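Local coordinates for protein Medium/long-chain acyl-CoA thioesterase YigI (Shewanella oneidensis, PDB 3E8P) that probably hydrolyses medium- and long-chain fatty acyl-CoA thioesters to the free fatty acid and coenzyme A, as a member of the hotdog-fold thioesterases, at residues E18-V23 / K42-D47; Q65-G70 / P120-I125; V72-L77 / I111-D116; T84-L89 / Q103-L108; C142-H147 / G159-G164. All blocks are in the same frame, centred on the assembly; numbering follows the deposited sequence.

Contact 1: E18-V23 / K42-D47; sequences EVLKRV and KRYDID
Leu20 divides its two methyl groups between neighbouring parts of 42-47, and most of the apolar contact follows from that fork. CD2 lies against the outer end of the Tyr44 ring, 3.6 Å from CE2, with the leucine side chain crossing the tyrosine at about a right angle. CD1 turns the other way, to Ile46, whose CG2 it meets at 3.7 Å. One helical turn further on, Val23 adds CG1 at 4.0 Å from Tyr44 CE2, an oblique approach. The ring reaches the helix because its CG stands anti to the backbone N (chi1 -171°). Among the polar groups, the carbonyl oxygen of Leu20 sits at the edge of the ring, 3.5 Å from Tyr44 CD2 and near the ring plane. The Tyr44 hydroxyl is hydrogen-bonded to the carbonyl oxygen of Leu83 in helix 70-90. Where the chain leaves strand 40-44, Asp45 OD1 accepts from Asp47 N at 2.8 Å through its anti lone pair, forming an Asx turn with Ile46 at its middle. Helix 14-29 is thus held to an outermost strand of the chain's own sheet by aliphatic and aromatic surfaces, while the tyrosine hydroxyl ties the same spot to the central helix.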
# COMPACT_ATOMS: atom_id res chain seq x y z
N GLU A 18 -11.73 31.15 -6.25
CA GLU A 18 -13.18 31.06 -6.26
C GLU A 18 -13.63 29.60 -6.20
O GLU A 18 -14.49 29.25 -5.39
CB GLU A 18 -13.75 31.74 -7.50
CG GLU A 18 -14.85 32.76 -7.21
CD GLU A 18 -16.07 32.14 -6.54
OE1 GLU A 18 -16.76 31.33 -7.20
OE2 GLU A 18 -16.35 32.48 -5.37
N VAL A 19 -13.05 28.75 -7.04
CA VAL A 19 -13.42 27.34 -7.06
C VAL A 19 -13.04 26.67 -5.74
O VAL A 19 -13.76 25.81 -5.25
CB VAL A 19 -12.75 26.57 -8.23
CG1 VAL A 19 -13.13 27.23 -9.55
CG2 VAL A 19 -11.25 26.54 -8.06
N LEU A 20 -11.91 27.09 -5.18
CA LEU A 20 -11.44 26.54 -3.91
C LEU A 20 -12.42 26.86 -2.80
O LEU A 20 -12.79 25.98 -2.02
CB LEU A 20 -10.06 27.10 -3.56
CG LEU A 20 -8.89 26.66 -4.44
CD1 LEU A 20 -7.70 27.56 -4.18
CD2 LEU A 20 -8.54 25.20 -4.16
N LYS A 21 -12.86 28.12 -2.73
CA LYS A 21 -13.80 28.52 -1.69
C LYS A 21 -15.10 27.74 -1.86
O LYS A 21 -15.74 27.36 -0.88
CB LYS A 21 -14.08 30.03 -1.77
CG LYS A 21 -14.92 30.56 -0.61
CD LYS A 21 -15.17 32.06 -0.70
CE LYS A 21 -13.90 32.87 -0.47
NZ LYS A 21 -14.18 34.34 -0.44
N ARG A 22 -15.48 27.51 -3.11
CA ARG A 22 -16.70 26.76 -3.42
C ARG A 22 -16.53 25.30 -2.98
O ARG A 22 -17.40 24.73 -2.33
CB ARG A 22 -16.99 26.83 -4.92
CG ARG A 22 -18.10 25.90 -5.41
CD ARG A 22 -19.49 26.41 -5.04
NE ARG A 22 -20.49 25.34 -5.07
CZ ARG A 22 -20.81 24.64 -6.15
NH1 ARG A 22 -20.21 24.88 -7.31
NH2 ARG A 22 -21.72 23.67 -6.07
N VAL A 23 -15.39 24.71 -3.32
CA VAL A 23 -15.11 23.33 -2.96
C VAL A 23 -15.04 23.14 -1.45
O VAL A 23 -15.53 22.14 -0.93
CB VAL A 23 -13.78 22.85 -3.58
CG1 VAL A 23 -13.49 21.42 -3.14
CG2 VAL A 23 -13.85 22.92 -5.09
N LYS A 42 -10.95 23.43 8.03
CA LYS A 42 -10.47 24.62 8.73
C LYS A 42 -9.97 25.70 7.77
O LYS A 42 -10.33 26.87 7.91
CB LYS A 42 -9.37 24.24 9.71
CG LYS A 42 -9.09 25.29 10.78
CD LYS A 42 -8.01 24.82 11.76
CE LYS A 42 -7.76 25.86 12.84
NZ LYS A 42 -6.63 25.47 13.74
N ARG A 43 -9.14 25.31 6.81
CA ARG A 43 -8.60 26.23 5.83
C ARG A 43 -8.33 25.49 4.53
O ARG A 43 -7.97 24.31 4.56
CB ARG A 43 -7.30 26.86 6.34
CG ARG A 43 -7.51 27.96 7.37
CD ARG A 43 -6.19 28.50 7.89
NE ARG A 43 -5.56 27.60 8.87
CZ ARG A 43 -6.05 27.36 10.08
NH1 ARG A 43 -7.18 27.94 10.48
NH2 ARG A 43 -5.41 26.55 10.91
N TYR A 44 -8.51 26.17 3.40
CA TYR A 44 -8.29 25.55 2.10
C TYR A 44 -7.91 26.58 1.05
O TYR A 44 -8.75 27.37 0.61
CB TYR A 44 -9.55 24.78 1.67
CG TYR A 44 -9.38 23.92 0.44
CD1 TYR A 44 -8.31 23.04 0.32
CD2 TYR A 44 -10.31 23.95 -0.59
CE1 TYR A 44 -8.17 22.21 -0.78
CE2 TYR A 44 -10.18 23.12 -1.70
CZ TYR A 44 -9.11 22.25 -1.79
OH TYR A 44 -8.97 21.40 -2.88
N ASP A 45 -6.64 26.57 0.65
CA ASP A 45 -6.12 27.50 -0.34
C ASP A 45 -5.18 26.76 -1.30
O ASP A 45 -5.05 25.54 -1.22
CB ASP A 45 -5.36 28.62 0.37
CG ASP A 45 -4.40 28.09 1.42
OD1 ASP A 45 -3.52 27.28 1.06
OD2 ASP A 45 -4.53 28.48 2.60
N ILE A 46 -4.52 27.50 -2.19
CA ILE A 46 -3.61 26.89 -3.16
C ILE A 46 -2.41 26.18 -2.55
O ILE A 46 -1.74 25.41 -3.23
CB ILE A 46 -3.07 27.91 -4.17
CG1 ILE A 46 -2.50 29.12 -3.44
CG2 ILE A 46 -4.16 28.30 -5.15
CD1 ILE A 46 -1.70 30.03 -4.33
N ASP A 47 -2.12 26.46 -1.28
CA ASP A 47 -0.99 25.81 -0.61
C ASP A 47 -1.37 24.36 -0.32
O ASP A 47 -0.61 23.44 -0.60
CB ASP A 47 -0.67 26.51 0.71
CG ASP A 47 -0.17 27.92 0.51
OD1 ASP A 47 -0.08 28.67 1.51
OD2 ASP A 47 0.15 28.29 -0.64

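Contact 2: Q65-G70 / P120-I125; sequences QQILHG and PGRGQI
The backbones of 65-70 and 120-125 come within 4.7 Å, CA to CA, at Ile67 and Gly121, where Leu68 N donates to Gly121 O over 2.8 Å with an N-H...O angle of 161°. The donor is tilted 18° from the carbonyl plane, and the same oxygen also receives a CA-H...O contact from Ile67 CA at 3.3 Å. Gly121 presents this oxygen from the centre of an inverse gamma turn, closed by Arg122 N on Pro120 O. A bridging water adds a second backbone link, donating to Gln66 O and accepting from Gly123 N. In this way the link between strands 109-117 and 125-134 of the hotdog sheet is joined to the short segment leading into the central helix 70-90, at whose N-cap His69 stands; the His69 ring meets His34 of a second subunit. Among the side chains, Ile67 CG2 touches both Pro120 CB, at 3.8 Å, and Arg122 CG, and lies over one face of the guanidinium, offset toward its rim. Arg122 stays extended from CG to NE, which carries the guanidinium out to Gln65. There NE makes a weak hydrogen bond to the backbone O of Gln65 at 3.4 Å, and the Gln65 side-chain amide plane stands 76° from that of the guanidinium.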
# COMPACT_ATOMS: atom_id res chain seq x y z
N GLN A 65 -9.38 2.36 26.15
CA GLN A 65 -8.27 3.24 25.77
C GLN A 65 -8.71 4.63 25.31
O GLN A 65 -7.88 5.52 25.17
CB GLN A 65 -7.45 2.59 24.65
CG GLN A 65 -6.92 1.19 24.94
CD GLN A 65 -5.79 1.18 25.96
OE1 GLN A 65 -5.28 0.12 26.33
NE2 GLN A 65 -5.39 2.36 26.42
N GLN A 66 -10.00 4.80 25.08
CA GLN A 66 -10.53 6.08 24.61
C GLN A 66 -9.77 6.54 23.36
O GLN A 66 -9.35 7.70 23.26
CB GLN A 66 -10.42 7.15 25.71
CG GLN A 66 -11.50 7.05 26.79
CD GLN A 66 -12.89 7.35 26.26
OE1 GLN A 66 -13.22 8.49 25.94
NE2 GLN A 66 -13.72 6.31 26.16
N ILE A 67 -9.60 5.64 22.41
CA ILE A 67 -8.90 5.99 21.18
C ILE A 67 -9.88 6.15 20.03
O ILE A 67 -10.96 5.55 20.00
CB ILE A 67 -7.83 4.95 20.80
CG1 ILE A 67 -8.47 3.59 20.60
CG2 ILE A 67 -6.80 4.83 21.90
CD1 ILE A 67 -7.50 2.57 20.08
N LEU A 68 -9.50 6.99 19.08
CA LEU A 68 -10.30 7.25 17.90
C LEU A 68 -10.37 5.95 17.09
O LEU A 68 -9.40 5.18 17.06
CB LEU A 68 -9.62 8.36 17.10
CG LEU A 68 -10.36 9.09 15.98
CD1 LEU A 68 -11.52 9.90 16.56
CD2 LEU A 68 -9.38 10.01 15.27
N HIS A 69 -11.52 5.68 16.47
CA HIS A 69 -11.66 4.47 15.66
C HIS A 69 -10.84 4.62 14.38
O HIS A 69 -10.93 5.65 13.70
CB HIS A 69 -13.13 4.23 15.29
CG HIS A 69 -13.38 2.89 14.69
ND1 HIS A 69 -12.94 2.54 13.43
CD2 HIS A 69 -14.01 1.79 15.17
CE1 HIS A 69 -13.29 1.29 13.16
NE2 HIS A 69 -13.94 0.82 14.21
N GLY A 70 -10.06 3.60 14.05
CA GLY A 70 -9.22 3.66 12.85
C GLY A 70 -9.94 4.08 11.58
O GLY A 70 -9.31 4.63 10.66
N PRO A 120 -1.78 4.82 19.12
CA PRO A 120 -3.17 5.06 19.53
C PRO A 120 -3.70 6.47 19.30
O PRO A 120 -3.04 7.46 19.64
CB PRO A 120 -3.16 4.68 21.01
CG PRO A 120 -2.13 3.59 21.06
CD PRO A 120 -1.03 4.19 20.22
N GLY A 121 -4.90 6.54 18.75
CA GLY A 121 -5.52 7.82 18.48
C GLY A 121 -6.12 8.51 19.69
O GLY A 121 -7.34 8.54 19.84
N ARG A 122 -5.28 9.05 20.56
CA ARG A 122 -5.78 9.77 21.73
C ARG A 122 -5.68 11.25 21.41
O ARG A 122 -4.79 11.67 20.66
CB ARG A 122 -4.94 9.45 22.97
CG ARG A 122 -4.92 7.97 23.33
CD ARG A 122 -4.51 7.74 24.78
NE ARG A 122 -4.55 6.32 25.12
CZ ARG A 122 -3.65 5.42 24.72
NH1 ARG A 122 -2.63 5.79 23.96
NH2 ARG A 122 -3.78 4.14 25.06
N GLY A 123 -6.59 12.05 21.97
CA GLY A 123 -6.57 13.48 21.72
C GLY A 123 -7.94 14.12 21.81
O GLY A 123 -8.97 13.44 21.82
N GLN A 124 -7.97 15.45 21.87
CA GLN A 124 -9.22 16.18 21.96
C GLN A 124 -9.66 16.66 20.59
O GLN A 124 -10.85 16.60 20.25
CB GLN A 124 -9.05 17.38 22.89
CG GLN A 124 -8.60 17.01 24.30
CD GLN A 124 -8.27 18.23 25.14
OE1 GLN A 124 -9.14 19.08 25.40
NE2 GLN A 124 -7.02 18.32 25.58
N ILE A 125 -8.70 17.13 19.81
CA ILE A 125 -8.94 17.63 18.46
C ILE A 125 -7.90 17.04 17.52
O ILE A 125 -6.70 17.16 17.76
CB ILE A 125 -8.84 19.17 18.39
CG1 ILE A 125 -9.89 19.81 19.30
CG2 ILE A 125 -9.02 19.65 16.94
CD1 ILE A 125 -9.85 21.32 19.32
O HOH W 1 -8.66 10.39 23.63

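Contact 3: V72-L77 / I111-D116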
# COMPACT_ATOMS: atom_id res chain seq x y z
N VAL A 72 -12.12 6.42 11.34
CA VAL A 72 -12.19 7.87 11.32
C VAL A 72 -10.87 8.41 10.82
O VAL A 72 -10.82 9.31 9.98
CB VAL A 72 -12.41 8.45 12.73
CG1 VAL A 72 -12.30 9.97 12.68
CG2 VAL A 72 -13.78 8.02 13.27
N THR A 73 -9.79 7.85 11.34
CA THR A 73 -8.46 8.28 10.92
C THR A 73 -8.32 8.10 9.41
O THR A 73 -7.83 8.99 8.71
CB THR A 73 -7.38 7.46 11.65
OG1 THR A 73 -7.46 7.73 13.06
CG2 THR A 73 -6.01 7.84 11.16
N ALA A 74 -8.76 6.96 8.90
CA ALA A 74 -8.70 6.68 7.46
C ALA A 74 -9.59 7.65 6.68
O ALA A 74 -9.23 8.08 5.60
CB ALA A 74 -9.12 5.25 7.19
N THR A 75 -10.76 7.98 7.24
CA THR A 75 -11.68 8.90 6.58
C THR A 75 -11.04 10.29 6.42
O THR A 75 -11.07 10.87 5.33
CB THR A 75 -13.02 9.05 7.38
OG1 THR A 75 -13.69 7.79 7.39
CG2 THR A 75 -13.94 10.07 6.74
N VAL A 76 -10.45 10.79 7.50
CA VAL A 76 -9.80 12.10 7.46
C VAL A 76 -8.61 12.14 6.50
O VAL A 76 -8.47 13.07 5.72
CB VAL A 76 -9.30 12.52 8.87
CG1 VAL A 76 -8.59 13.87 8.80
CG2 VAL A 76 -10.47 12.58 9.83
N LEU A 77 -7.77 11.12 6.55
CA LEU A 77 -6.60 11.08 5.68
C LEU A 77 -6.99 11.07 4.21
O LEU A 77 -6.32 11.71 3.39
CB LEU A 77 -5.73 9.87 6.01
CG LEU A 77 -5.01 9.90 7.37
CD1 LEU A 77 -4.44 8.53 7.69
CD2 LEU A 77 -3.91 10.93 7.32
N ILE A 111 -8.17 6.34 -5.91
CA ILE A 111 -7.94 5.08 -6.62
C ILE A 111 -7.49 4.08 -5.55
O ILE A 111 -8.08 3.01 -5.39
CB ILE A 111 -6.83 5.24 -7.69
CG1 ILE A 111 -7.26 6.29 -8.71
CG2 ILE A 111 -6.56 3.89 -8.37
CD1 ILE A 111 -6.13 6.79 -9.60
N ASP A 112 -6.43 4.42 -4.83
CA ASP A 112 -5.95 3.58 -3.75
C ASP A 112 -5.39 4.44 -2.63
O ASP A 112 -5.11 5.62 -2.82
CB ASP A 112 -4.89 2.58 -4.25
CG ASP A 112 -3.57 3.23 -4.61
OD1 ASP A 112 -2.90 3.77 -3.70
OD2 ASP A 112 -3.20 3.21 -5.80
N MSE A 113 -5.27 3.83 -1.46
CA MSE A 113 -4.75 4.52 -0.29
C MSE A 113 -4.14 3.55 0.69
O MSE A 113 -4.66 2.44 0.90
CB MSE A 113 -5.85 5.31 0.43
CG MSE A 113 -5.38 5.89 1.76
SE MSE A 113 -6.71 6.92 2.75
CE MSE A 113 -8.01 5.50 3.01
N ARG A 114 -3.05 3.98 1.31
CA ARG A 114 -2.37 3.20 2.32
C ARG A 114 -2.32 4.05 3.58
O ARG A 114 -1.90 5.20 3.55
CB ARG A 114 -0.94 2.86 1.91
CG ARG A 114 -0.14 2.25 3.07
CD ARG A 114 1.35 2.12 2.73
NE ARG A 114 2.11 1.58 3.85
CZ ARG A 114 2.47 0.30 3.99
NH1 ARG A 114 2.14 -0.60 3.07
NH2 ARG A 114 3.17 -0.07 5.06
N VAL A 115 -2.75 3.47 4.69
CA VAL A 115 -2.70 4.18 5.95
C VAL A 115 -1.75 3.44 6.88
O VAL A 115 -1.82 2.21 7.01
CB VAL A 115 -4.09 4.22 6.62
CG1 VAL A 115 -3.99 4.90 7.97
CG2 VAL A 115 -5.07 4.95 5.72
N ASP A 116 -0.85 4.18 7.51
CA ASP A 116 0.09 3.60 8.46
C ASP A 116 -0.31 4.13 9.84
O ASP A 116 -0.23 5.34 10.10
CB ASP A 116 1.53 4.00 8.10
CG ASP A 116 2.07 3.23 6.89
OD1 ASP A 116 2.32 2.01 7.00
OD2 ASP A 116 2.25 3.85 5.82
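Leu77 and Val115 point at each other across the gap between helix and strand, and their side chains cross at a slant: Leu77 CD1 lies 3.7 Å from Val115 CG1 and 4.1 Å from CG2, so a single methyl sits against both branches of the valine. Beside them, the small Ala74 presents CB to Val115 CG2 at 4.3 Å. Met113, a selenomethionine, comes up from the strand with its chain straight as far as SE and bent only at the last torsion (chi3 61°), which places CE 3.9 Å from Ala74 O and 4.3 Å from Ala74 CB. This is the hotdog arrangement, in which the central helix 70-90 is wrapped by the antiparallel sheet; here the short axes approach to 9.6 Å, with 129° between their directions. Val115 and Met113 alternate with Arg114 and Asp116, whose side chains leave on the other face of strand 109-117. There Arg114 grips the Asp116 carboxylate side-on, NE to OD2 at 3.0 Å and NH2 to OD1 at the same length, the first nearly in the guanidinium plane and the second 26° out of it. Arg114 NH1 also forms a salt bridge with Asp112 of a third subunit, while the strand itself pairs antiparallel with a strand of a second subunit.

Contact 4: T84-L89 / Q103-L108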
# COMPACT_ATOMS: atom_id res chain seq x y z
N THR A 84 -6.08 17.89 -1.26
CA THR A 84 -4.69 18.23 -1.53
C THR A 84 -4.43 18.01 -3.02
O THR A 84 -3.80 18.83 -3.69
CB THR A 84 -3.70 17.32 -0.73
OG1 THR A 84 -3.91 17.50 0.69
CG2 THR A 84 -2.24 17.64 -1.11
N ALA A 85 -4.94 16.90 -3.52
CA ALA A 85 -4.77 16.56 -4.92
C ALA A 85 -5.44 17.60 -5.81
O ALA A 85 -4.85 18.05 -6.79
CB ALA A 85 -5.35 15.17 -5.19
N PHE A 86 -6.67 17.98 -5.47
CA PHE A 86 -7.42 18.96 -6.26
C PHE A 86 -6.77 20.35 -6.23
O PHE A 86 -6.77 21.06 -7.23
CB PHE A 86 -8.87 19.06 -5.76
CG PHE A 86 -9.79 19.82 -6.69
CD1 PHE A 86 -10.12 19.30 -7.94
CD2 PHE A 86 -10.30 21.06 -6.33
CE1 PHE A 86 -10.95 20.00 -8.82
CE2 PHE A 86 -11.14 21.77 -7.20
CZ PHE A 86 -11.46 21.24 -8.44
N ALA A 87 -6.22 20.75 -5.09
CA ALA A 87 -5.56 22.05 -4.99
C ALA A 87 -4.32 22.06 -5.88
O ALA A 87 -4.02 23.05 -6.53
CB ALA A 87 -5.19 22.33 -3.54
N GLY A 88 -3.59 20.94 -5.90
CA GLY A 88 -2.40 20.84 -6.72
C GLY A 88 -2.74 20.91 -8.20
O GLY A 88 -1.92 21.34 -9.03
N LEU A 89 -3.96 20.49 -8.54
CA LEU A 89 -4.41 20.53 -9.92
C LEU A 89 -4.78 21.97 -10.27
O LEU A 89 -4.39 22.48 -11.31
CB LEU A 89 -5.64 19.62 -10.11
CG LEU A 89 -6.38 19.80 -11.44
CD1 LEU A 89 -5.47 19.46 -12.60
CD2 LEU A 89 -7.62 18.93 -11.46
N GLN A 103 -15.72 20.55 -13.90
CA GLN A 103 -15.84 19.26 -14.56
C GLN A 103 -14.77 18.36 -13.97
O GLN A 103 -14.93 17.15 -13.86
CB GLN A 103 -15.63 19.41 -16.07
CG GLN A 103 -16.79 20.08 -16.78
CD GLN A 103 -16.53 20.28 -18.26
OE1 GLN A 103 -16.13 19.35 -18.96
NE2 GLN A 103 -16.77 21.50 -18.75
N ARG A 104 -13.66 18.98 -13.58
CA ARG A 104 -12.55 18.26 -12.96
C ARG A 104 -12.99 17.73 -11.60
O ARG A 104 -12.74 16.58 -11.27
CB ARG A 104 -11.34 19.18 -12.79
CG ARG A 104 -10.58 19.46 -14.07
CD ARG A 104 -9.74 18.26 -14.48
NE ARG A 104 -8.91 18.54 -15.65
CZ ARG A 104 -7.65 18.12 -15.78
NH1 ARG A 104 -7.09 17.40 -14.82
NH2 ARG A 104 -6.96 18.42 -16.87
N LEU A 105 -13.66 18.58 -10.83
CA LEU A 105 -14.11 18.19 -9.51
C LEU A 105 -15.04 16.99 -9.56
O LEU A 105 -15.11 16.21 -8.61
CB LEU A 105 -14.83 19.36 -8.84
CG LEU A 105 -15.22 19.14 -7.38
CD1 LEU A 105 -13.97 18.94 -6.53
CD2 LEU A 105 -16.01 20.34 -6.89
N GLN A 106 -15.76 16.84 -10.67
CA GLN A 106 -16.68 15.72 -10.83
C GLN A 106 -15.91 14.41 -10.97
O GLN A 106 -16.42 13.34 -10.62
CB GLN A 106 -17.57 15.92 -12.06
CG GLN A 106 -18.58 17.05 -11.93
CD GLN A 106 -19.64 16.78 -10.86
OE1 GLN A 106 -20.49 17.63 -10.59
NE2 GLN A 106 -19.60 15.59 -10.27
N THR A 107 -14.69 14.51 -11.49
CA THR A 107 -13.86 13.34 -11.69
C THR A 107 -13.00 12.98 -10.47
O THR A 107 -12.53 11.85 -10.35
CB THR A 107 -12.94 13.53 -12.91
OG1 THR A 107 -13.73 13.89 -14.06
CG2 THR A 107 -12.19 12.24 -13.22
N LEU A 108 -12.81 13.94 -9.56
CA LEU A 108 -12.00 13.69 -8.37
C LEU A 108 -12.44 12.43 -7.62
O LEU A 108 -13.62 12.27 -7.31
CB LEU A 108 -12.07 14.88 -7.41
CG LEU A 108 -11.14 14.77 -6.20
CD1 LEU A 108 -9.69 14.86 -6.67
CD2 LEU A 108 -11.45 15.86 -5.19
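The guanidinium of Arg104, which meets Leu89 across the helix pair, is held by two oxygens beyond it, NH2 by Asn137 OD1 and NH1 by the carbonyl oxygen of Val163 near the C-terminus. Held there, it passes across Leu89: NH1 lies 3.4 Å from Leu89 CD1, while the aliphatic part of the arginine meets the other methyl, with CD 3.8 Å from Leu89 CD2. The two side chains cross at about a right angle, and the bend of the arginine at chi2 turns its head toward these partners. Leu105 supplies the other main element, a CH-pi contact in which CD1 stands 3.8 Å above the centroid of the Phe86 ring and only 9° from the ring normal. Its CB lies over the same face, shifted toward the CZ end, 3.9 Å from Phe86 CZ. Arg104 CB comes to the edge of that ring, near its plane, and Leu108 CD2 touches Phe86 CB at 4.1 Å. The Phe86 ring swings out to helix 98-107 because CG lies opposite the backbone N (chi1 -168°). The two helices run roughly antiparallel (151°), the short axes approaching to 11.1 Å. Around them, Val23 of helix 14-29 packs on both Phe86 and Leu105, Tyr44 of strand 40-44 also touches Phe86, and Ala85 rests on Cys142 of strand 139-148.

Contact 5: C142-H147 / G159-G164; sequences CRMELH and GTYMVG
Strands 139-148 and 153-162 form a beta hairpin within the antiparallel hotdog sheet, and Cys142 and Gly159 are one of its hydrogen-bonded pairs. Cys142 N donates to Gly159 O at 2.7 Å in the carbonyl plane, and Gly159 N returns the bond to Cys142 O at 2.8 Å, with the donor tilted 25° from the Cys142 carbonyl plane. Met144, also a selenomethionine, is bent at both chi2 and chi3 and folds its tip back over the glycine, bringing CE to 3.4 Å from Gly159 N. That methyl and the Tyr161 ring both crowd close to the Gly159 backbone. Tyr161 approaches Met144 from the opposite direction, and CE arrives at the ring's edge, near its plane, 3.4 Å from OH. The hydroxyl itself is hydrogen-bonded to Asp78 OD2 of helix 70-90, which fixes the outer end of the ring. Cys142 SG completes the group with an oblique sulfur-aromatic contact, 5.3 Å from the Tyr161 ring centroid. These side chains lie on the sheet face that carries the central helix: Cys142 packs on Ala85 and Met144 on Leu77, both of helix 70-90. Strand 109-117 flanks the hairpin on the side of 153-162, and strand 125-134 on the side of 139-148.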
# COMPACT_ATOMS: atom_id res chain seq x y z
N CYS A 142 -0.44 11.63 -3.22
CA CYS A 142 -0.26 12.52 -2.08
C CYS A 142 0.11 11.81 -0.78
O CYS A 142 -0.13 10.61 -0.61
CB CYS A 142 -1.55 13.29 -1.82
SG CYS A 142 -2.19 14.20 -3.22
N ARG A 143 0.69 12.58 0.14
CA ARG A 143 1.04 12.08 1.46
C ARG A 143 0.15 12.83 2.45
O ARG A 143 -0.03 14.04 2.34
CB ARG A 143 2.51 12.33 1.77
CG ARG A 143 3.42 11.18 1.35
CD ARG A 143 4.83 11.32 1.89
NE ARG A 143 5.57 10.08 1.72
CZ ARG A 143 6.85 9.90 2.06
NH1 ARG A 143 7.54 10.90 2.61
NH2 ARG A 143 7.43 8.73 1.87
N MSE A 144 -0.42 12.12 3.41
CA MSE A 144 -1.28 12.76 4.39
C MSE A 144 -0.76 12.49 5.79
O MSE A 144 -0.01 11.54 6.00
CB MSE A 144 -2.72 12.24 4.29
CG MSE A 144 -3.37 12.45 2.94
SE MSE A 144 -2.72 11.18 1.59
CE MSE A 144 -4.06 9.83 1.77
N GLU A 145 -1.19 13.30 6.73
CA GLU A 145 -0.74 13.16 8.10
C GLU A 145 -1.83 13.63 9.06
O GLU A 145 -2.48 14.65 8.84
CB GLU A 145 0.54 13.98 8.27
CG GLU A 145 0.90 14.36 9.68
CD GLU A 145 0.02 15.46 10.25
OE1 GLU A 145 -0.28 16.45 9.54
OE2 GLU A 145 -0.36 15.33 11.43
N LEU A 146 -2.02 12.86 10.13
CA LEU A 146 -3.00 13.19 11.15
C LEU A 146 -2.29 13.28 12.51
O LEU A 146 -1.52 12.39 12.88
CB LEU A 146 -4.08 12.11 11.22
CG LEU A 146 -5.28 12.45 12.12
CD1 LEU A 146 -6.16 13.48 11.42
CD2 LEU A 146 -6.08 11.19 12.42
N HIS A 147 -2.53 14.37 13.24
CA HIS A 147 -1.94 14.55 14.56
C HIS A 147 -3.03 15.06 15.50
O HIS A 147 -4.12 15.43 15.04
CB HIS A 147 -0.77 15.55 14.50
CG HIS A 147 -1.14 16.93 14.07
ND1 HIS A 147 -1.07 17.35 12.76
CD2 HIS A 147 -1.56 18.01 14.78
CE1 HIS A 147 -1.42 18.62 12.68
NE2 HIS A 147 -1.73 19.05 13.89
N GLY A 159 -2.02 8.61 -0.73
CA GLY A 159 -3.13 8.33 -1.63
C GLY A 159 -2.88 8.63 -3.09
O GLY A 159 -2.15 9.57 -3.44
N THR A 160 -3.48 7.83 -3.96
CA THR A 160 -3.37 8.01 -5.40
C THR A 160 -4.75 8.47 -5.82
O THR A 160 -5.75 7.78 -5.60
CB THR A 160 -3.00 6.70 -6.09
OG1 THR A 160 -1.72 6.24 -5.60
CG2 THR A 160 -2.89 6.90 -7.57
N TYR A 161 -4.82 9.66 -6.41
CA TYR A 161 -6.09 10.23 -6.82
C TYR A 161 -6.25 10.49 -8.30
O TYR A 161 -5.28 10.77 -9.01
CB TYR A 161 -6.32 11.52 -6.05
CG TYR A 161 -6.39 11.32 -4.55
CD1 TYR A 161 -7.61 11.08 -3.92
CD2 TYR A 161 -5.23 11.32 -3.77
CE1 TYR A 161 -7.67 10.84 -2.55
CE2 TYR A 161 -5.28 11.08 -2.41
CZ TYR A 161 -6.50 10.84 -1.81
OH TYR A 161 -6.56 10.56 -0.46
N MSE A 162 -7.49 10.38 -8.76
CA MSE A 162 -7.84 10.64 -10.14
C MSE A 162 -8.23 12.12 -10.18
O MSE A 162 -9.11 12.55 -9.43
CB MSE A 162 -9.05 9.77 -10.55
CG MSE A 162 -9.38 9.80 -12.02
SE MSE A 162 -8.03 8.90 -13.08
CE MSE A 162 -8.62 7.08 -12.81
N VAL A 163 -7.57 12.90 -11.03
CA VAL A 163 -7.87 14.33 -11.12
C VAL A 163 -8.26 14.76 -12.53
O VAL A 163 -8.47 15.95 -12.80
CB VAL A 163 -6.67 15.18 -10.65
CG1 VAL A 163 -6.46 14.98 -9.15
CG2 VAL A 163 -5.42 14.77 -11.42
N GLY A 164 -8.36 13.78 -13.42
CA GLY A 164 -8.72 14.05 -14.80
C GLY A 164 -9.09 12.76 -15.52
O GLY A 164 -9.16 11.71 -14.85
OXT GLY A 164 -9.32 12.80 -16.75

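In the fold
Helix 70-90 ties the set together: contacts 3 and 4 both use it, their centres 18 Å apart, and contact 5 lies in the sheet that packs on it. Contacts 3 and 5 are closest, with centres 8 Å apart, because strands 109-117 and 153-162 are neighbours and Leu77 O reaches Met144 CG at 3.1 Å. Contact 4 meets contact 5 where Leu108 CD1 lies 3.7 Å from Met162 O, and meets contact 1 where Val23 CG2 lies 3.8 Å from Leu105 CD2. Contact 2 stands at the other end, its centre 28 Å from that of contact 1, and touches contact 3 through Leu68 and Thr73. No bound ligand marks a pocket here.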